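Local coordinates for uncharacterized protein (Thermus thermophilus HB8, PDB 6SCE) that is a DNA nuclease of the Type III CRISPR defence, activated when cyclic oligoadenylate is present and probably sensing it through CARF domains, at residues A[215-220]-A[224-229]; A[79-84]-A[98-103]. One frame throughout, in Å; residues are numbered along the deposited sequence.

Contact 1. Residues A[215-220]-A[224-229]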
loop_
_atom_site.group_PDB
_atom_site.type_symbol
_atom_site.label_atom_id
_atom_site.label_comp_id
_atom_site.label_asym_id
_atom_site.label_seq_id
_atom_site.Cartn_x
_atom_site.Cartn_y
_atom_site.Cartn_z
ATOM N N GLU A 215 3.004 -13.413 0.484
ATOM C CA GLU A 215 3.835 -14.271 -0.342
ATOM C C GLU A 215 3.833 -13.844 -1.809
ATOM O O GLU A 215 4.881 -13.846 -2.480
ATOM C CB GLU A 215 3.326 -15.694 -0.210
ATOM C CG GLU A 215 4.192 -16.750 -0.790
ATOM C CD GLU A 215 3.656 -18.140 -0.507
ATOM O OE1 GLU A 215 2.407 -18.361 -0.530
ATOM O OE2 GLU A 215 4.504 -19.026 -0.329
ATOM N N ALA A 216 2.651 -13.496 -2.316
ATOM C CA ALA A 216 2.492 -13.007 -3.695
ATOM C C ALA A 216 3.339 -11.761 -3.889
ATOM O O ALA A 216 4.006 -11.604 -4.917
ATOM C CB ALA A 216 1.023 -12.680 -3.985
ATOM N N LYS A 217 3.328 -10.885 -2.899
ATOM C CA LYS A 217 4.051 -9.592 -3.035
ATOM C C LYS A 217 5.553 -9.797 -2.974
ATOM O O LYS A 217 6.303 -9.151 -3.728
ATOM C CB LYS A 217 3.591 -8.581 -1.986
ATOM C CG LYS A 217 2.150 -8.066 -2.122
ATOM C CD LYS A 217 1.619 -7.906 -3.551
ATOM C CE LYS A 217 0.211 -7.299 -3.539
ATOM N NZ LYS A 217 -0.323 -7.184 -4.918
ATOM N N ARG A 218 6.013 -10.713 -2.126
ATOM C CA ARG A 218 7.452 -11.048 -2.112
ATOM C C ARG A 218 7.949 -11.678 -3.410
ATOM O O ARG A 218 8.987 -11.279 -3.927
ATOM C CB ARG A 218 7.780 -11.976 -0.939
ATOM C CG ARG A 218 9.093 -12.714 -1.126
ATOM C CD ARG A 218 9.543 -13.456 0.131
ATOM N NE ARG A 218 10.855 -14.072 -0.097
ATOM C CZ ARG A 218 11.059 -15.209 -0.760
ATOM N NH1 ARG A 218 10.034 -15.910 -1.237
ATOM N NH2 ARG A 218 12.302 -15.675 -0.915
ATOM N N LEU A 219 7.238 -12.688 -3.919
ATOM C CA LEU A 219 7.598 -13.374 -5.136
ATOM C C LEU A 219 7.522 -12.513 -6.384
ATOM O O LEU A 219 8.430 -12.559 -7.217
ATOM C CB LEU A 219 6.691 -14.600 -5.366
ATOM C CG LEU A 219 6.958 -15.735 -4.362
ATOM C CD1 LEU A 219 5.958 -16.841 -4.521
ATOM C CD2 LEU A 219 8.369 -16.291 -4.506
ATOM N N GLY A 220 6.414 -11.791 -6.540
ATOM C CA GLY A 220 6.096 -11.145 -7.791
ATOM C C GLY A 220 5.973 -9.639 -7.748
ATOM O O GLY A 220 5.627 -9.025 -8.754
ATOM N N CYS A 224 1.757 -8.131 -8.336
ATOM C CA CYS A 224 1.486 -9.553 -8.426
ATOM C C CYS A 224 0.143 -9.832 -7.730
ATOM O O CYS A 224 -0.005 -9.617 -6.536
ATOM C CB CYS A 224 2.583 -10.345 -7.762
ATOM S SG CYS A 224 2.370 -12.153 -7.906
ATOM N N LEU A 225 -0.838 -10.293 -8.487
ATOM C CA LEU A 225 -2.163 -10.500 -7.941
ATOM C C LEU A 225 -2.248 -11.870 -7.234
ATOM O O LEU A 225 -1.960 -12.881 -7.855
ATOM C CB LEU A 225 -3.161 -10.458 -9.099
ATOM C CG LEU A 225 -4.630 -10.455 -8.706
ATOM C CD1 LEU A 225 -4.989 -9.242 -7.874
ATOM C CD2 LEU A 225 -5.450 -10.493 -9.984
ATOM N N PRO A 226 -2.642 -11.906 -5.948
ATOM C CA PRO A 226 -2.888 -13.194 -5.303
ATOM C C PRO A 226 -4.281 -13.667 -5.694
ATOM O O PRO A 226 -5.290 -13.066 -5.284
ATOM C CB PRO A 226 -2.825 -12.864 -3.805
ATOM C CG PRO A 226 -2.476 -11.394 -3.709
ATOM C CD PRO A 226 -2.891 -10.804 -5.021
ATOM N N VAL A 227 -4.331 -14.717 -6.482
ATOM C CA VAL A 227 -5.598 -15.208 -7.017
ATOM C C VAL A 227 -5.960 -16.453 -6.229
ATOM O O VAL A 227 -5.159 -17.382 -6.178
ATOM C CB VAL A 227 -5.489 -15.554 -8.496
ATOM C CG1 VAL A 227 -6.844 -16.057 -9.013
ATOM C CG2 VAL A 227 -5.023 -14.358 -9.317
ATOM N N VAL A 228 -7.116 -16.434 -5.555
ATOM C CA VAL A 228 -7.483 -17.514 -4.661
ATOM C C VAL A 228 -8.865 -18.063 -5.012
ATOM O O VAL A 228 -9.875 -17.382 -4.763
ATOM C CB VAL A 228 -7.447 -17.073 -3.201
ATOM C CG1 VAL A 228 -7.983 -18.189 -2.285
ATOM C CG2 VAL A 228 -6.018 -16.754 -2.799
ATOM N N PRO A 229 -8.909 -19.235 -5.664
ATOM C CA PRO A 229 -10.220 -19.849 -5.958
ATOM C C PRO A 229 -10.754 -20.433 -4.675
ATOM O O PRO A 229 -10.064 -21.219 -4.011
ATOM C CB PRO A 229 -9.898 -20.925 -6.993
ATOM C CG PRO A 229 -8.545 -20.555 -7.527
ATOM C CD PRO A 229 -7.834 -19.961 -6.348
#
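Ala-216 lies over Pro-226 with 5.6 Å between their CA atoms, and Gly-220 and Cys-224, on either side of a three-residue turn, come to 4.9 Å from CA to CA, so the chain turns sharply after the helix and the strand starts out against it. Ala-216 meets the proline ring with its methyl, CB to CG of Pro-226 being 3.7 Å. The sulfur of Cys-224 tucks beneath the last helical turn: SG is 3.5 Å from Ala-216 O and 3.9 Å from Gly-220 CA. A chi1 of -177°, with SG opposite the backbone N, sends the thiol to this place, and the missing side chain of Gly-220 matters, because a beta carbon there would run into the sulfur. Ala-216 O already accepts the helical bond from Gly-220 N, and Cys-224 CB rests against it at 3.4 Å.

Such close return packing illustrates the second half of a beta-alpha-beta unit, in which helix 206-220 links the neighbouring parallel strands 187-192 and 225-229. Trp-190 of the first strand also touches Ala-216, while Phe-212, one helical turn earlier, touches Pro-226.

The polar part of the contact belongs to Lys-217. Its chain bends at chi2 and then runs extended out from the flank of the helix, bringing NZ to 2.9 Å from Cys-224 O. The ammonium stands above the carbonyl plane, 44° out of it, with a C=O...N angle of 134°. The same nitrogen also bonds to Gln-222 O, so one charge gathers two carbonyls of the turn and the strand's entry. A leucine in its place would probably leave both oxygens without this donor and the turn freer to shift.

Contact 2. Residues A[79-84]-A[98-103]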
loop_
_atom_site.group_PDB
_atom_site.type_symbol
_atom_site.label_atom_id
_atom_site.label_comp_id
_atom_site.label_asym_id
_atom_site.label_seq_id
_atom_site.Cartn_x
_atom_site.Cartn_y
_atom_site.Cartn_z
ATOM N N ARG A 79 22.137 12.071 -29.312
ATOM C CA ARG A 79 21.164 12.645 -30.251
ATOM C C ARG A 79 19.726 12.196 -29.974
ATOM O O ARG A 79 18.795 12.959 -30.205
ATOM C CB ARG A 79 21.563 12.246 -31.686
ATOM C CG ARG A 79 20.719 12.807 -32.826
ATOM C CD ARG A 79 21.301 12.394 -34.179
ATOM N N GLU A 80 19.537 10.950 -29.518
ATOM C CA GLU A 80 18.193 10.425 -29.318
ATOM C C GLU A 80 18.121 9.674 -27.983
ATOM O O GLU A 80 18.902 8.767 -27.736
ATOM C CB GLU A 80 17.771 9.487 -30.457
ATOM C CG GLU A 80 17.591 10.142 -31.830
ATOM C CD GLU A 80 16.608 11.322 -31.870
ATOM O OE1 GLU A 80 15.577 11.322 -31.156
ATOM O OE2 GLU A 80 16.865 12.265 -32.650
ATOM N N VAL A 81 17.252 10.124 -27.096
ATOM C CA VAL A 81 17.076 9.445 -25.812
ATOM C C VAL A 81 15.637 8.965 -25.721
ATOM O O VAL A 81 14.714 9.604 -26.242
ATOM C CB VAL A 81 17.487 10.297 -24.585
ATOM C CG1 VAL A 81 18.979 10.616 -24.587
ATOM C CG2 VAL A 81 16.669 11.564 -24.462
ATOM N N TRP A 82 15.468 7.826 -25.054
ATOM C CA TRP A 82 14.162 7.282 -24.736
ATOM C C TRP A 82 14.058 7.315 -23.229
ATOM O O TRP A 82 14.903 6.749 -22.547
ATOM C CB TRP A 82 14.014 5.850 -25.234
ATOM C CG TRP A 82 13.983 5.780 -26.723
ATOM C CD1 TRP A 82 15.003 6.066 -27.575
ATOM C CD2 TRP A 82 12.894 5.361 -27.522
ATOM N NE1 TRP A 82 14.597 5.861 -28.871
ATOM C CE2 TRP A 82 13.299 5.449 -28.859
ATOM C CE3 TRP A 82 11.599 4.918 -27.238
ATOM C CZ2 TRP A 82 12.465 5.102 -29.908
ATOM C CZ3 TRP A 82 10.777 4.588 -28.279
ATOM C CH2 TRP A 82 11.218 4.668 -29.599
ATOM N N VAL A 83 13.042 7.995 -22.725
ATOM C CA VAL A 83 12.955 8.233 -21.291
ATOM C C VAL A 83 11.737 7.529 -20.704
ATOM O O VAL A 83 10.618 7.884 -21.035
ATOM C CB VAL A 83 12.859 9.741 -20.994
ATOM C CG1 VAL A 83 12.957 10.015 -19.519
ATOM C CG2 VAL A 83 13.957 10.487 -21.723
ATOM N N ASN A 84 11.979 6.552 -19.811
ATOM C CA ASN A 84 10.905 5.787 -19.172
ATOM C C ASN A 84 10.624 6.387 -17.807
ATOM O O ASN A 84 11.490 6.374 -16.968
ATOM C CB ASN A 84 11.321 4.309 -19.079
ATOM C CG ASN A 84 10.243 3.395 -18.485
ATOM O OD1 ASN A 84 9.178 3.843 -18.072
ATOM N ND2 ASN A 84 10.560 2.087 -18.400
ATOM N N GLY A 98 8.581 17.375 -17.115
ATOM C CA GLY A 98 8.790 18.827 -17.382
ATOM C C GLY A 98 10.067 19.080 -18.185
ATOM O O GLY A 98 10.073 19.865 -19.114
ATOM N N HIS A 99 11.138 18.398 -17.813
ATOM C CA HIS A 99 12.453 18.607 -18.378
ATOM C C HIS A 99 12.620 17.965 -19.756
ATOM O O HIS A 99 13.234 18.564 -20.651
ATOM C CB HIS A 99 13.495 18.053 -17.410
ATOM C CG HIS A 99 14.917 18.190 -17.878
ATOM N ND1 HIS A 99 15.671 19.334 -17.689
ATOM C CD2 HIS A 99 15.725 17.315 -18.523
ATOM C CE1 HIS A 99 16.875 19.153 -18.192
ATOM N NE2 HIS A 99 16.936 17.940 -18.707
ATOM N N TRP A 100 12.061 16.764 -19.937
ATOM C CA TRP A 100 12.372 15.930 -21.094
ATOM C C TRP A 100 11.432 16.101 -22.268
ATOM O O TRP A 100 11.607 15.451 -23.304
ATOM C CB TRP A 100 12.548 14.437 -20.681
ATOM C CG TRP A 100 13.854 14.212 -20.009
ATOM C CD1 TRP A 100 14.071 13.981 -18.698
ATOM C CD2 TRP A 100 15.128 14.269 -20.620
ATOM N NE1 TRP A 100 15.401 13.856 -18.455
ATOM C CE2 TRP A 100 16.075 14.050 -19.630
ATOM C CE3 TRP A 100 15.557 14.497 -21.931
ATOM C CZ2 TRP A 100 17.438 14.039 -19.887
ATOM C CZ3 TRP A 100 16.923 14.491 -22.181
ATOM C CH2 TRP A 100 17.832 14.268 -21.182
ATOM N N ARG A 101 10.466 16.989 -22.148
ATOM C CA ARG A 101 9.673 17.375 -23.312
ATOM C C ARG A 101 10.527 18.333 -24.133
ATOM O O ARG A 101 10.384 19.553 -24.060
ATOM C CB ARG A 101 8.343 17.989 -22.897
ATOM C CG ARG A 101 7.352 16.931 -22.417
ATOM C CD ARG A 101 5.983 17.502 -22.028
ATOM N NE ARG A 101 6.086 18.414 -20.898
ATOM C CZ ARG A 101 5.047 18.895 -20.226
ATOM N NH1 ARG A 101 3.813 18.549 -20.563
ATOM N NH2 ARG A 101 5.239 19.722 -19.208
ATOM N N ARG A 102 11.450 17.759 -24.883
ATOM C CA ARG A 102 12.393 18.539 -25.673
ATOM C C ARG A 102 12.779 17.762 -26.930
ATOM O O ARG A 102 12.554 16.547 -27.007
ATOM C CB ARG A 102 13.643 18.817 -24.852
ATOM C CG ARG A 102 14.362 17.564 -24.369
ATOM C CD ARG A 102 15.667 17.896 -23.676
ATOM N NE ARG A 102 15.407 18.800 -22.572
ATOM C CZ ARG A 102 16.315 19.537 -21.942
ATOM N NH1 ARG A 102 17.606 19.479 -22.269
ATOM N NH2 ARG A 102 15.918 20.345 -20.952
ATOM N N PRO A 103 13.376 18.455 -27.920
ATOM C CA PRO A 103 13.834 17.743 -29.103
ATOM C C PRO A 103 14.909 16.744 -28.749
ATOM O O PRO A 103 15.712 16.951 -27.817
ATOM C CB PRO A 103 14.392 18.869 -30.012
ATOM C CG PRO A 103 13.689 20.101 -29.557
ATOM C CD PRO A 103 13.516 19.921 -28.071
#
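Val-83 and Trp-100 mark the closest backbone approach, with their CA atoms 7.7 Å apart, so the strand and the end of the helix are separated by a full layer of side chains. Two valines on one side of the strand reach into that layer and meet a single indole. Val-83 sets CG2 over one face of the ring, toward its rim, at 4.1 Å from Trp-100 CG; with chi1 at -172° CG2 lies anti to the carbonyl carbon, and this is the branch that reaches the indole. Val-81 approaches the six-membered ring obliquely, with CG2 3.7 Å from Trp-100 CZ3. Both valines cross the indole at about a right angle.

The opposite face of the indole is covered within the helix end itself, where His-99 CD2 sits 3.4 Å above the plane. Arg-102 folds back over the imidazole and donates from NE to His-99 O at 2.9 Å, with an N-H...O angle of 143°; NH2 adds a weaker bond to the same oxygen. That reversal follows an inverse gamma turn centred on Arg-101.

Strand 81-84 and helix 90-100 are successive parts of a beta-alpha-beta unit in a Rossmann-like sheet, consistent with a CARF domain. Leu-7 of strand 5-10, Val-107 of strand 105-111 and Phe-96 of the same helix complete the surroundings of Trp-100, while Trp-82 packs against helix 15-28.

From the N terminus, contact 2 comes first: strand 81-84 leads through helix 90-100, and 13 residues separate its segments. Contact 1 closes later and far more tightly, across the three residues between its segments, where helix 206-220 gives way to strand 225-229. The two are in series, neither nested nor crossing; the centres of contact 1 and contact 2 are about 35 Å apart, and the nearest atoms of contact 1 and contact 2 about 16 Å. Each joins a helix to a strand of its own beta-alpha-beta unit, but in different sheets and in opposite order. Salt bridging of Arg-218 to Glu-45 ties the later helix to helix 44-59, which connects strands 33-38 and 64-67 of the sheet of contact 2.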